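Local structure of glucose-6-phosphate isomerase (Chlamydia trachomatis D/UW-3/CX, 6OTU) at residues Val207-Ser212 / Ser274-Val279; Pro249-Asp252 / Glu258-His261; Ala220-Phe225 / Glu238-Val243; Ala166-Met171 / Ile181-Asn186; Val279-Ala284 / Glu288-Phe293. The protein catalyses the reversible isomerisation of glucose-6-phosphate to fructose-6-phosphate. All blocks are in the same frame, centred on the assembly; numbering follows the deposited sequence.

How the interactions relate
The five contacts are built round the five-stranded parallel sheet of an SIS-type domain and the helices beside it. Along the chain interaction 4 closes first; interactions 3 and 2 then follow in series, both nested inside the loop closed by interaction 1, and interaction 5 comes last, sharing Val279 and helix 275-285 with interaction 1. Centres of interactions 1 and 2 lie about 10 Å apart, those of 2 and 3 about 12 Å, while 2 and 4 are separated by about 21 Å. Strands 204-209, 240-245 and 258-262 are neighbours in the sheet and join interactions 1, 2 and 3. The phosphate-binding turn of interaction 1 follows a central strand of this sheet, which helices pack against.

Interaction 1. Residues Val207-Ser212 / Ser274-Val279; sequences VVVSKS and SMVGGV. With G6Q (glucose-6-phosphate), chain E.
Val207 and Val209, two residues apart on the central strand 204-209, both turn their methyls toward helix 275-285 and meet Val279 and Val276. CG1 of Val279 meets both methyls of Val207, 3.8 Å from CG1 and from CG2, and one methyl does most of the work in the second pair: CG1 of Val209 stands 3.8 Å from Val276 CG1, close to both branches of that valine. This half is buried and wholly aliphatic. Ser274 is the N-cap of this helix and takes the amide of Val276 on OG at 3.2 Å.

Beyond Val209 the chain leaves the helix and becomes more open, Lys211 and Ser212 being partly exposed. Here the loop following the strand cradles the phosphate of glucose-6-phosphate. Lys211 N reaches O1P at 2.7 Å, and Ser212 N reaches O2P at 2.8 Å along a nearly straight bond (172°). Ser210 OG gives to O3P at 2.9 Å, while Ser212 OG adds a second grip on O2P at 3.0 Å. The extended Lys211 chain carries NZ to the carbonyls of Asp264 and Ile266. Each terminal phosphate oxygen is therefore held by this turn through amides and hydroxyls, not through the lysine ammonium, whose charge probably acts at most from a distance.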
# COMPACT_ATOMS: atom_id res chain seq x y z
N VAL A 207 -8.40 21.61 -11.52
CA VAL A 207 -8.32 22.19 -10.18
C VAL A 207 -6.89 22.00 -9.68
O VAL A 207 -6.48 20.88 -9.33
CB VAL A 207 -9.34 21.57 -9.22
CG1 VAL A 207 -9.33 22.29 -7.86
CG2 VAL A 207 -10.73 21.64 -9.83
N VAL A 208 -6.12 23.09 -9.65
CA VAL A 208 -4.75 23.06 -9.15
C VAL A 208 -4.78 23.34 -7.66
O VAL A 208 -5.18 24.43 -7.22
CB VAL A 208 -3.86 24.07 -9.90
CG1 VAL A 208 -2.40 23.73 -9.68
CG2 VAL A 208 -4.21 24.09 -11.38
N VAL A 209 -4.36 22.36 -6.87
CA VAL A 209 -4.46 22.42 -5.42
C VAL A 209 -3.04 22.41 -4.87
O VAL A 209 -2.32 21.41 -5.01
CB VAL A 209 -5.28 21.25 -4.85
CG1 VAL A 209 -5.36 21.33 -3.34
CG2 VAL A 209 -6.68 21.23 -5.48
N SER A 210 -2.63 23.52 -4.26
CA SER A 210 -1.29 23.60 -3.67
C SER A 210 -1.33 24.67 -2.59
O SER A 210 -1.52 25.85 -2.91
CB SER A 210 -0.25 23.93 -4.73
OG SER A 210 0.92 24.49 -4.14
N LYS A 211 -1.16 24.26 -1.33
CA LYS A 211 -1.23 25.21 -0.21
C LYS A 211 -0.19 26.31 -0.37
O LYS A 211 -0.54 27.50 -0.42
CB LYS A 211 -1.05 24.46 1.12
CG LYS A 211 -0.99 25.37 2.35
CD LYS A 211 -1.05 24.60 3.68
CE LYS A 211 -0.69 25.48 4.87
NZ LYS A 211 -0.65 24.74 6.16
N SER A 212 1.09 25.93 -0.49
CA SER A 212 2.14 26.93 -0.66
C SER A 212 1.98 27.72 -1.95
O SER A 212 2.35 28.90 -2.00
CB SER A 212 3.51 26.25 -0.67
OG SER A 212 3.63 25.35 -1.75
N SER A 274 -11.27 20.93 4.08
CA SER A 274 -11.20 22.30 3.60
C SER A 274 -11.57 22.31 2.11
O SER A 274 -12.05 21.31 1.56
CB SER A 274 -9.82 22.90 3.84
OG SER A 274 -8.85 22.34 2.98
N MET A 275 -11.34 23.43 1.43
CA MET A 275 -11.59 23.46 -0.01
C MET A 275 -10.66 22.53 -0.79
O MET A 275 -10.92 22.29 -1.98
CB MET A 275 -11.47 24.89 -0.52
CG MET A 275 -12.48 25.86 0.11
SD MET A 275 -14.21 25.33 -0.01
CE MET A 275 -14.33 25.12 -1.76
N VAL A 276 -9.58 22.02 -0.17
CA VAL A 276 -8.74 21.02 -0.81
C VAL A 276 -9.57 19.81 -1.24
O VAL A 276 -9.41 19.28 -2.36
CB VAL A 276 -7.59 20.60 0.13
CG1 VAL A 276 -6.83 19.39 -0.44
CG2 VAL A 276 -6.67 21.77 0.37
N GLY A 277 -10.46 19.34 -0.36
CA GLY A 277 -11.43 18.32 -0.72
C GLY A 277 -12.76 18.88 -1.21
O GLY A 277 -13.48 18.21 -1.96
N GLY A 278 -13.09 20.11 -0.81
CA GLY A 278 -14.42 20.63 -1.08
C GLY A 278 -14.74 20.75 -2.56
O GLY A 278 -15.86 20.44 -2.99
N VAL A 279 -13.77 21.21 -3.35
CA VAL A 279 -14.02 21.43 -4.78
C VAL A 279 -14.27 20.10 -5.49
O VAL A 279 -15.30 19.92 -6.16
CB VAL A 279 -12.85 22.20 -5.43
CG1 VAL A 279 -13.04 22.24 -6.92
CG2 VAL A 279 -12.75 23.60 -4.85
C1 G6Q E . 1.18 17.72 4.11
C2 G6Q E . 2.62 17.82 3.59
C3 G6Q E . 2.74 17.54 2.09
C4 G6Q E . 2.16 18.65 1.21
C5 G6Q E . 2.62 18.50 -0.24
C6 G6Q E . 1.91 19.46 -1.17
O1 G6Q E . 0.95 18.05 5.23
O2 G6Q E . 3.18 19.09 3.89
O3 G6Q E . 2.12 16.30 1.77
O4 G6Q E . 0.73 18.60 1.24
O5 G6Q E . 4.03 18.69 -0.30
O6 G6Q E . 2.13 20.81 -0.68
P G6Q E . 1.33 22.04 -1.34
O1P G6Q E . -0.14 21.80 -1.06
O2P G6Q E . 1.87 23.27 -0.61
O3P G6Q E . 1.66 22.04 -2.81

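Interaction 2. Residues Pro249-Asp252 / Glu258-His261; sequences PMDD and EVFH
With CG of Asp251 swung opposite its own amide nitrogen (chi1 -174°), the carboxylate reaches across to His261, whose ring is set beside its backbone N and opposite its carbonyl carbon. The result is a histidine-carboxylate hydrogen bond that ties the loop after strand 240-245 to the edge strand 258-262 of the parallel SIS sheet. Asp251 is also the centre of an inverse gamma turn. His261 NE2 donates to Asp251 OD1 at 2.8 Å through a moderately bent bond. From the histidine side the oxygen lies in the ring plane, but from the aspartate side the approach is tilted, NE2 standing 42° out of the carboxylate plane. The two flat groups are almost perpendicular, at 80°. OD1 therefore acts as the meeting point, while OD2 accepts from the amide of Gly247, so both oxygens of the carboxylate have a partner and its rotation is restrained.

Val259, buried and pointing at the loop, packs beside this bond with its two branches. Its CG2 rests 3.8 Å from the carbonyl O of Asp252, and its CG1 comes within 3.3 Å of Asp251 OD1.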
# COMPACT_ATOMS: atom_id res chain seq x y z
N PRO A 249 1.46 32.83 -3.72
CA PRO A 249 1.76 33.25 -5.11
C PRO A 249 0.72 32.79 -6.11
O PRO A 249 0.67 33.34 -7.22
CB PRO A 249 3.12 32.61 -5.39
CG PRO A 249 3.72 32.37 -4.04
CD PRO A 249 2.56 32.04 -3.15
N MET A 250 -0.11 31.82 -5.75
CA MET A 250 -1.14 31.27 -6.62
C MET A 250 -2.50 31.95 -6.43
O MET A 250 -3.39 31.76 -7.27
CB MET A 250 -1.28 29.76 -6.34
CG MET A 250 -1.79 28.91 -7.49
SD MET A 250 -1.72 27.14 -7.09
CE MET A 250 -0.01 26.82 -7.51
N ASP A 251 -2.66 32.73 -5.37
CA ASP A 251 -3.91 33.38 -5.02
C ASP A 251 -4.16 34.54 -5.98
O ASP A 251 -3.97 35.71 -5.63
CB ASP A 251 -3.84 33.83 -3.55
CG ASP A 251 -5.14 34.39 -3.03
OD1 ASP A 251 -6.19 34.15 -3.66
OD2 ASP A 251 -5.10 35.06 -1.98
N ASP A 252 -4.58 34.21 -7.21
CA ASP A 252 -4.44 35.11 -8.35
C ASP A 252 -5.67 34.96 -9.25
O ASP A 252 -5.72 34.06 -10.09
CB ASP A 252 -3.15 34.77 -9.10
CG ASP A 252 -2.76 35.80 -10.13
OD1 ASP A 252 -3.56 36.74 -10.41
OD2 ASP A 252 -1.64 35.67 -10.65
N GLU A 258 -11.53 30.73 -10.92
CA GLU A 258 -11.91 30.97 -9.54
C GLU A 258 -10.75 30.54 -8.66
O GLU A 258 -9.89 29.76 -9.08
CB GLU A 258 -13.21 30.22 -9.17
CG GLU A 258 -13.80 30.53 -7.78
CD GLU A 258 -14.03 32.02 -7.53
OE1 GLU A 258 -13.06 32.74 -7.23
OE2 GLU A 258 -15.19 32.47 -7.62
N VAL A 259 -10.73 31.08 -7.45
CA VAL A 259 -9.68 30.79 -6.48
C VAL A 259 -10.34 30.54 -5.13
O VAL A 259 -11.08 31.40 -4.64
CB VAL A 259 -8.65 31.93 -6.38
CG1 VAL A 259 -7.68 31.67 -5.21
CG2 VAL A 259 -7.90 32.12 -7.71
N PHE A 260 -10.07 29.38 -4.53
CA PHE A 260 -10.54 29.05 -3.19
C PHE A 260 -9.35 29.01 -2.24
O PHE A 260 -8.20 28.80 -2.64
CB PHE A 260 -11.30 27.70 -3.18
CG PHE A 260 -12.56 27.71 -4.01
CD1 PHE A 260 -13.77 28.12 -3.45
CD2 PHE A 260 -12.53 27.32 -5.35
CE1 PHE A 260 -14.94 28.13 -4.22
CE2 PHE A 260 -13.69 27.33 -6.13
CZ PHE A 260 -14.90 27.74 -5.57
N HIS A 261 -9.62 29.20 -0.95
CA HIS A 261 -8.57 29.36 0.04
C HIS A 261 -8.67 28.31 1.14
O HIS A 261 -9.76 27.93 1.57
CB HIS A 261 -8.64 30.75 0.70
CG HIS A 261 -8.61 31.88 -0.26
ND1 HIS A 261 -9.57 32.87 -0.27
CD2 HIS A 261 -7.74 32.20 -1.25
CE1 HIS A 261 -9.29 33.74 -1.22
NE2 HIS A 261 -8.19 33.36 -1.83

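Interaction 3. Residues Ala220-Phe225 / Glu238-Val243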
# COMPACT_ATOMS: atom_id res chain seq x y z
N ALA A 220 4.77 22.04 -12.36
CA ALA A 220 5.11 21.41 -13.62
C ALA A 220 3.87 20.83 -14.28
O ALA A 220 3.70 20.93 -15.50
CB ALA A 220 6.19 20.35 -13.42
N ASN A 221 2.98 20.23 -13.49
CA ASN A 221 1.81 19.60 -14.08
C ASN A 221 0.83 20.63 -14.63
O ASN A 221 0.33 20.48 -15.75
CB ASN A 221 1.14 18.67 -13.06
CG ASN A 221 1.82 17.32 -13.00
OD1 ASN A 221 2.09 16.71 -14.03
ND2 ASN A 221 2.13 16.86 -11.79
N GLU A 222 0.57 21.70 -13.86
CA GLU A 222 -0.29 22.78 -14.36
C GLU A 222 0.23 23.32 -15.69
O GLU A 222 -0.54 23.53 -16.63
CB GLU A 222 -0.41 23.91 -13.34
CG GLU A 222 -1.10 25.15 -13.91
CD GLU A 222 -1.27 26.32 -12.93
OE1 GLU A 222 -0.71 26.29 -11.81
OE2 GLU A 222 -2.00 27.27 -13.30
N GLU A 223 1.55 23.54 -15.78
CA GLU A 223 2.12 24.04 -17.03
C GLU A 223 1.91 23.04 -18.17
O GLU A 223 1.56 23.43 -19.28
CB GLU A 223 3.60 24.37 -16.85
CG GLU A 223 4.29 24.92 -18.10
CD GLU A 223 3.65 26.20 -18.63
OE1 GLU A 223 3.03 26.94 -17.83
OE2 GLU A 223 3.79 26.47 -19.85
N LEU A 224 2.06 21.74 -17.88
CA LEU A 224 1.77 20.71 -18.89
C LEU A 224 0.33 20.79 -19.38
O LEU A 224 0.05 20.58 -20.56
CB LEU A 224 2.05 19.32 -18.33
CG LEU A 224 3.39 18.68 -18.66
CD1 LEU A 224 3.43 17.28 -18.08
CD2 LEU A 224 3.63 18.64 -20.16
N PHE A 225 -0.61 21.06 -18.48
CA PHE A 225 -2.01 21.11 -18.90
C PHE A 225 -2.32 22.41 -19.63
O PHE A 225 -3.06 22.40 -20.61
CB PHE A 225 -2.92 20.93 -17.69
CG PHE A 225 -3.27 19.49 -17.42
CD1 PHE A 225 -2.32 18.60 -16.95
CD2 PHE A 225 -4.56 19.02 -17.65
CE1 PHE A 225 -2.64 17.25 -16.70
CE2 PHE A 225 -4.88 17.67 -17.42
CZ PHE A 225 -3.92 16.80 -16.94
N GLU A 238 -10.35 30.01 -18.57
CA GLU A 238 -11.73 29.60 -18.33
C GLU A 238 -11.85 28.21 -17.71
O GLU A 238 -12.90 27.87 -17.16
CB GLU A 238 -12.53 29.66 -19.63
N HIS A 239 -10.78 27.40 -17.75
CA HIS A 239 -10.83 26.01 -17.31
C HIS A 239 -10.04 25.71 -16.04
O HIS A 239 -10.10 24.57 -15.55
CB HIS A 239 -10.34 25.08 -18.43
CG HIS A 239 -11.22 25.10 -19.65
ND1 HIS A 239 -12.22 24.17 -19.85
CD2 HIS A 239 -11.24 25.92 -20.72
CE1 HIS A 239 -12.82 24.43 -21.00
NE2 HIS A 239 -12.25 25.48 -21.55
N PHE A 240 -9.29 26.67 -15.49
CA PHE A 240 -8.40 26.42 -14.36
C PHE A 240 -8.90 27.11 -13.10
O PHE A 240 -9.19 28.31 -13.10
CB PHE A 240 -6.97 26.86 -14.69
CG PHE A 240 -6.30 25.98 -15.69
CD1 PHE A 240 -6.65 26.05 -17.04
CD2 PHE A 240 -5.36 25.05 -15.29
CE1 PHE A 240 -6.05 25.22 -17.96
CE2 PHE A 240 -4.75 24.21 -16.23
CZ PHE A 240 -5.10 24.29 -17.55
N VAL A 241 -9.00 26.32 -12.03
CA VAL A 241 -9.40 26.79 -10.70
C VAL A 241 -8.23 26.55 -9.77
O VAL A 241 -7.54 25.53 -9.87
CB VAL A 241 -10.67 26.05 -10.22
CG1 VAL A 241 -10.80 26.08 -8.69
CG2 VAL A 241 -11.92 26.64 -10.88
N ALA A 242 -7.98 27.50 -8.87
CA ALA A 242 -6.93 27.33 -7.87
C ALA A 242 -7.51 27.15 -6.47
O ALA A 242 -8.56 27.71 -6.13
CB ALA A 242 -5.94 28.49 -7.88
N VAL A 243 -6.83 26.32 -5.69
CA VAL A 243 -7.09 26.13 -4.27
C VAL A 243 -5.73 26.29 -3.60
O VAL A 243 -4.83 25.48 -3.83
CB VAL A 243 -7.71 24.76 -3.96
CG1 VAL A 243 -7.98 24.60 -2.46
CG2 VAL A 243 -9.00 24.58 -4.74
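The helix carrying Glu222 runs roughly counter to the strand carrying Phe240, and their backbones come nearest at these two residues, whose CA atoms are 8.9 Å apart. Helix 216-231 and strand 240-245 are the last two elements of a beta-alpha-beta unit that starts from strand 204-209, and a single aromatic side chain bridges most of the distance between them. Phe240 points at the helix, its ring swung opposite the carbonyl carbon (chi1 -71°), and delivers its far rim to one turn of backbone. Phe240 CZ lies 3.9 Å from Phe225 C, a backbone atom at the ring edge close to its plane, and 4.0 Å from Phe225 CB. CE2 also reaches back along the helix toward Glu222, 4.4 Å from its CG.

Phe225 lends only its root to this meeting. Its CB faces the strand, but its ring departs toward Ile155, Val153 and helix 189-196, so the two phenylalanines do not stack on one another. Glu222 does the reverse: its extended chain brings the end of the side chain nearer the strand, laying aliphatic carbon near the aromatic rim, and OE2 forms a salt bridge with Arg226. Arg226 in turn makes a cation-pi contact with Phe240, whose ring also meets Tyr229 edge-to-face. The contact is thus mainly apolar packing of the Phe240 rim, with no polar bond between the segments, while the buried carboxylate has its main partner in its own helix and weaker contacts to Tyr256 and Arg255. That pairing probably helps keep the guanidinium over the aromatic ring and eases the cost of a charge in this interior.

Interaction 4. Residues Ala166-Met171 / Ile181-Asn186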
# COMPACT_ATOMS: atom_id res chain seq x y z
N ALA A 166 -8.93 9.64 -1.37
CA ALA A 166 -9.50 8.63 -0.49
C ALA A 166 -10.98 8.91 -0.22
O ALA A 166 -11.80 7.98 -0.16
CB ALA A 166 -8.72 8.57 0.82
N MET A 167 -11.35 10.18 -0.06
CA MET A 167 -12.74 10.52 0.23
C MET A 167 -13.60 10.39 -1.02
O MET A 167 -14.76 9.96 -0.93
CB MET A 167 -12.82 11.93 0.83
CG MET A 167 -12.31 12.04 2.29
SD MET A 167 -13.03 10.84 3.47
CE MET A 167 -11.73 9.59 3.53
N TYR A 168 -13.07 10.75 -2.19
CA TYR A 168 -13.83 10.65 -3.42
C TYR A 168 -14.24 9.20 -3.69
O TYR A 168 -15.42 8.91 -3.97
CB TYR A 168 -13.03 11.23 -4.60
CG TYR A 168 -13.62 10.82 -5.92
CD1 TYR A 168 -14.77 11.43 -6.41
CD2 TYR A 168 -13.09 9.77 -6.65
CE1 TYR A 168 -15.34 11.02 -7.60
CE2 TYR A 168 -13.65 9.36 -7.84
CZ TYR A 168 -14.78 9.98 -8.31
OH TYR A 168 -15.35 9.56 -9.50
N PHE A 169 -13.29 8.26 -3.61
CA PHE A 169 -13.66 6.86 -3.81
C PHE A 169 -14.52 6.32 -2.67
O PHE A 169 -15.31 5.40 -2.88
CB PHE A 169 -12.41 6.00 -4.00
CG PHE A 169 -11.74 6.22 -5.32
CD1 PHE A 169 -12.16 5.53 -6.45
CD2 PHE A 169 -10.73 7.17 -5.45
CE1 PHE A 169 -11.55 5.76 -7.67
CE2 PHE A 169 -10.13 7.40 -6.68
CZ PHE A 169 -10.53 6.70 -7.78
N ALA A 170 -14.40 6.89 -1.46
CA ALA A 170 -15.25 6.41 -0.37
C ALA A 170 -16.71 6.72 -0.65
O ALA A 170 -17.60 5.92 -0.33
CB ALA A 170 -14.83 7.05 0.95
N MET A 171 -16.98 7.87 -1.24
CA MET A 171 -18.34 8.33 -1.46
C MET A 171 -18.90 7.92 -2.81
O MET A 171 -20.12 8.03 -3.01
CB MET A 171 -18.39 9.86 -1.35
CG MET A 171 -18.10 10.37 0.01
SD MET A 171 -18.08 12.18 0.02
CE MET A 171 -17.12 12.39 1.51
N ILE A 181 -13.43 11.88 -12.85
CA ILE A 181 -12.55 12.51 -11.87
C ILE A 181 -11.17 11.87 -11.96
O ILE A 181 -11.05 10.64 -11.90
CB ILE A 181 -13.12 12.40 -10.44
CG1 ILE A 181 -14.59 12.86 -10.40
CG2 ILE A 181 -12.28 13.19 -9.45
CD1 ILE A 181 -14.78 14.33 -10.66
N PHE A 182 -10.14 12.70 -12.10
CA PHE A 182 -8.77 12.23 -12.21
C PHE A 182 -7.88 13.01 -11.25
O PHE A 182 -8.18 14.15 -10.87
CB PHE A 182 -8.24 12.39 -13.65
CG PHE A 182 -9.04 11.65 -14.68
CD1 PHE A 182 -10.14 12.25 -15.27
CD2 PHE A 182 -8.71 10.35 -15.03
CE1 PHE A 182 -10.90 11.55 -16.20
CE2 PHE A 182 -9.46 9.65 -15.96
CZ PHE A 182 -10.56 10.25 -16.55
N PHE A 183 -6.77 12.38 -10.88
CA PHE A 183 -5.76 13.01 -10.04
C PHE A 183 -4.42 12.93 -10.74
O PHE A 183 -3.97 11.83 -11.08
CB PHE A 183 -5.68 12.36 -8.65
CG PHE A 183 -6.96 12.42 -7.90
CD1 PHE A 183 -7.94 11.46 -8.11
CD2 PHE A 183 -7.21 13.44 -7.00
CE1 PHE A 183 -9.14 11.52 -7.42
CE2 PHE A 183 -8.41 13.50 -6.30
CZ PHE A 183 -9.37 12.53 -6.51
N VAL A 184 -3.79 14.08 -10.95
CA VAL A 184 -2.45 14.17 -11.50
C VAL A 184 -1.55 14.72 -10.40
O VAL A 184 -1.74 15.84 -9.92
CB VAL A 184 -2.42 15.06 -12.76
CG1 VAL A 184 -0.99 15.29 -13.26
CG2 VAL A 184 -3.27 14.46 -13.84
N SER A 185 -0.57 13.92 -9.98
CA SER A 185 0.20 14.25 -8.79
C SER A 185 1.70 14.17 -9.03
O SER A 185 2.43 15.14 -8.78
CB SER A 185 -0.21 13.32 -7.64
OG SER A 185 -0.14 11.95 -8.03
N ASN A 186 2.18 13.02 -9.53
CA ASN A 186 3.61 12.78 -9.69
C ASN A 186 4.23 13.76 -10.68
O ASN A 186 3.62 14.16 -11.67
CB ASN A 186 3.83 11.34 -10.18
CG ASN A 186 5.21 10.77 -9.81
OD1 ASN A 186 6.19 11.50 -9.65
ND2 ASN A 186 5.28 9.44 -9.69
O HOH W 1 -13.75 8.97 -12.00
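Ile181 lies over one face of the Tyr168 ring, and this CH-pi contact packs the helix of a beta-alpha-beta unit (strand 151-155, helix 162-172, strand 180-184) on the strand that follows it. The local axes run nearly antiparallel, at 160°, with a closest approach of 10.8 Å, a gap that large side chains fill. CG of Tyr168 stands opposite its amide nitrogen (chi1 165°), directing the ring toward the edge strand. There CB of Ile181 is 4.0 Å from the ring centroid and 27° off the normal, and its CG2 methyl sits above the middle of the ring. The CG1 branch slides out to the rim, coming to a tight 3.4 Å from CE1 of Tyr168.

Phe183, two residues on and facing the same way, approaches differently. It offers its edge: CZ is 4.3 Å from CB of Tyr168, at the root of the tyrosine and near the plane of the phenylalanine ring. Its CE1 meets Phe169 CE2 at 4.3 Å, a contact that is neither face-on nor edge-on. On the helix itself Tyr168 and Phe169 also interlock, for the edge of the tyrosine points at one face of Phe169 while CE2 of Phe169 lies in the tyrosine plane.

Helix 275-285 closes round Tyr168 and Ile181 through Ala284, Val280 and Phe283. The phenol oxygen is satisfied twice, by Gln172 NE2 and by a bridging water: this water stands 3.0 Å from Tyr168 OH and accepts from the backbone N of Ile181, also at 3.0 Å.

Interaction 5. Residues Val279-Ala284 / Glu288-Phe293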
# COMPACT_ATOMS: atom_id res chain seq x y z
N VAL A 279 -13.77 21.21 -3.35
CA VAL A 279 -14.02 21.43 -4.78
C VAL A 279 -14.27 20.10 -5.49
O VAL A 279 -15.30 19.92 -6.16
CB VAL A 279 -12.85 22.20 -5.43
CG1 VAL A 279 -13.04 22.24 -6.92
CG2 VAL A 279 -12.75 23.60 -4.85
N VAL A 280 -13.34 19.15 -5.37
CA VAL A 280 -13.50 17.91 -6.12
C VAL A 280 -14.71 17.13 -5.63
O VAL A 280 -15.50 16.61 -6.43
CB VAL A 280 -12.20 17.06 -6.07
CG1 VAL A 280 -11.85 16.67 -4.64
CG2 VAL A 280 -12.35 15.83 -6.96
N LEU A 281 -14.89 17.05 -4.31
CA LEU A 281 -16.05 16.34 -3.77
C LEU A 281 -17.34 17.04 -4.16
O LEU A 281 -18.30 16.39 -4.59
CB LEU A 281 -15.94 16.21 -2.25
CG LEU A 281 -14.74 15.41 -1.71
CD1 LEU A 281 -14.68 15.49 -0.19
CD2 LEU A 281 -14.78 13.97 -2.17
N GLY A 282 -17.38 18.36 -4.01
CA GLY A 282 -18.58 19.10 -4.38
C GLY A 282 -18.95 18.94 -5.85
O GLY A 282 -20.13 18.78 -6.19
N PHE A 283 -17.96 18.95 -6.74
CA PHE A 283 -18.23 18.79 -8.16
C PHE A 283 -18.72 17.38 -8.47
O PHE A 283 -19.68 17.19 -9.23
CB PHE A 283 -16.97 19.11 -8.97
CG PHE A 283 -17.11 18.89 -10.45
CD1 PHE A 283 -17.61 19.89 -11.27
CD2 PHE A 283 -16.71 17.70 -11.03
CE1 PHE A 283 -17.73 19.69 -12.64
CE2 PHE A 283 -16.83 17.50 -12.39
CZ PHE A 283 -17.34 18.50 -13.20
N ALA A 284 -18.06 16.36 -7.89
CA ALA A 284 -18.46 14.98 -8.15
C ALA A 284 -19.89 14.74 -7.70
O ALA A 284 -20.73 14.30 -8.49
CB ALA A 284 -17.51 14.02 -7.43
N GLU A 288 -24.46 19.44 -1.27
CA GLU A 288 -25.06 18.86 -0.07
C GLU A 288 -24.29 17.63 0.41
O GLU A 288 -24.24 17.37 1.61
CB GLU A 288 -26.53 18.50 -0.34
N ALA A 289 -23.68 16.88 -0.51
CA ALA A 289 -22.90 15.72 -0.08
C ALA A 289 -21.64 16.16 0.65
O ALA A 289 -21.23 15.52 1.64
CB ALA A 289 -22.55 14.84 -1.29
N PHE A 290 -21.01 17.26 0.21
CA PHE A 290 -19.84 17.77 0.93
C PHE A 290 -20.21 18.26 2.33
O PHE A 290 -19.46 18.05 3.29
CB PHE A 290 -19.15 18.87 0.13
CG PHE A 290 -18.01 19.53 0.86
CD1 PHE A 290 -16.83 18.84 1.11
CD2 PHE A 290 -18.11 20.84 1.30
CE1 PHE A 290 -15.77 19.45 1.78
CE2 PHE A 290 -17.05 21.46 1.97
CZ PHE A 290 -15.88 20.76 2.21
N ILE A 291 -21.39 18.87 2.48
CA ILE A 291 -21.83 19.30 3.81
C ILE A 291 -22.07 18.10 4.73
O ILE A 291 -21.73 18.13 5.92
CB ILE A 291 -23.08 20.19 3.68
CG1 ILE A 291 -22.74 21.48 2.91
CG2 ILE A 291 -23.68 20.49 5.05
CD1 ILE A 291 -21.55 22.19 3.47
N GLU A 292 -22.66 17.02 4.19
CA GLU A 292 -22.85 15.82 5.00
C GLU A 292 -21.52 15.26 5.45
O GLU A 292 -21.37 14.82 6.60
CB GLU A 292 -23.62 14.76 4.21
CG GLU A 292 -25.02 15.17 3.85
CD GLU A 292 -25.73 14.11 3.05
OE1 GLU A 292 -26.90 14.34 2.66
OE2 GLU A 292 -25.12 13.03 2.82
N PHE A 293 -20.53 15.26 4.55
CA PHE A 293 -19.16 14.88 4.89
C PHE A 293 -18.61 15.75 6.03
O PHE A 293 -17.98 15.23 6.95
CB PHE A 293 -18.31 14.99 3.62
CG PHE A 293 -16.82 14.99 3.84
CD1 PHE A 293 -16.17 13.85 4.31
CD2 PHE A 293 -16.07 16.09 3.48
CE1 PHE A 293 -14.78 13.83 4.45
CE2 PHE A 293 -14.69 16.09 3.63
CZ PHE A 293 -14.04 14.94 4.12
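Two consecutive helices, 275-285 and 287-303, pack against each other through one leucine methyl that touches two phenylalanine rings. Leu281 on the first helix points at the second, and its CD1 methyl does all the touching. That methyl lies over one face of Phe293, 4.3 Å from the ring centroid and 28° off the normal, in a CH-pi contact; the nearest ring atom is CE2, 3.9 Å from CD1 of Leu281. Phe290 receives the same methyl at its edge, with its CD1 4.2 Å from Leu281 CD1. Spaced three residues apart, about one helical turn, the two phenylalanines leave the same side of their helix; a ring opposite the backbone nitrogen (chi1 175° and 165°) extends each toward helix 275-285. They are turned against each other as well, CE1 of Phe290 lying at the rim of Phe293 in the plane of that ring. One methyl is thereby shared by a face and an edge, and every touching group is buried and apolar.

The pair is enclosed by its neighbours. Met167 and Met171 of helix 162-172 pack on Phe293, Phe290 leans on Gly278 at the start of helix 275-285, and the other flank of that helix rests, through Val280 and Phe283, on strands 151-155 and 180-184 of the parallel sheet.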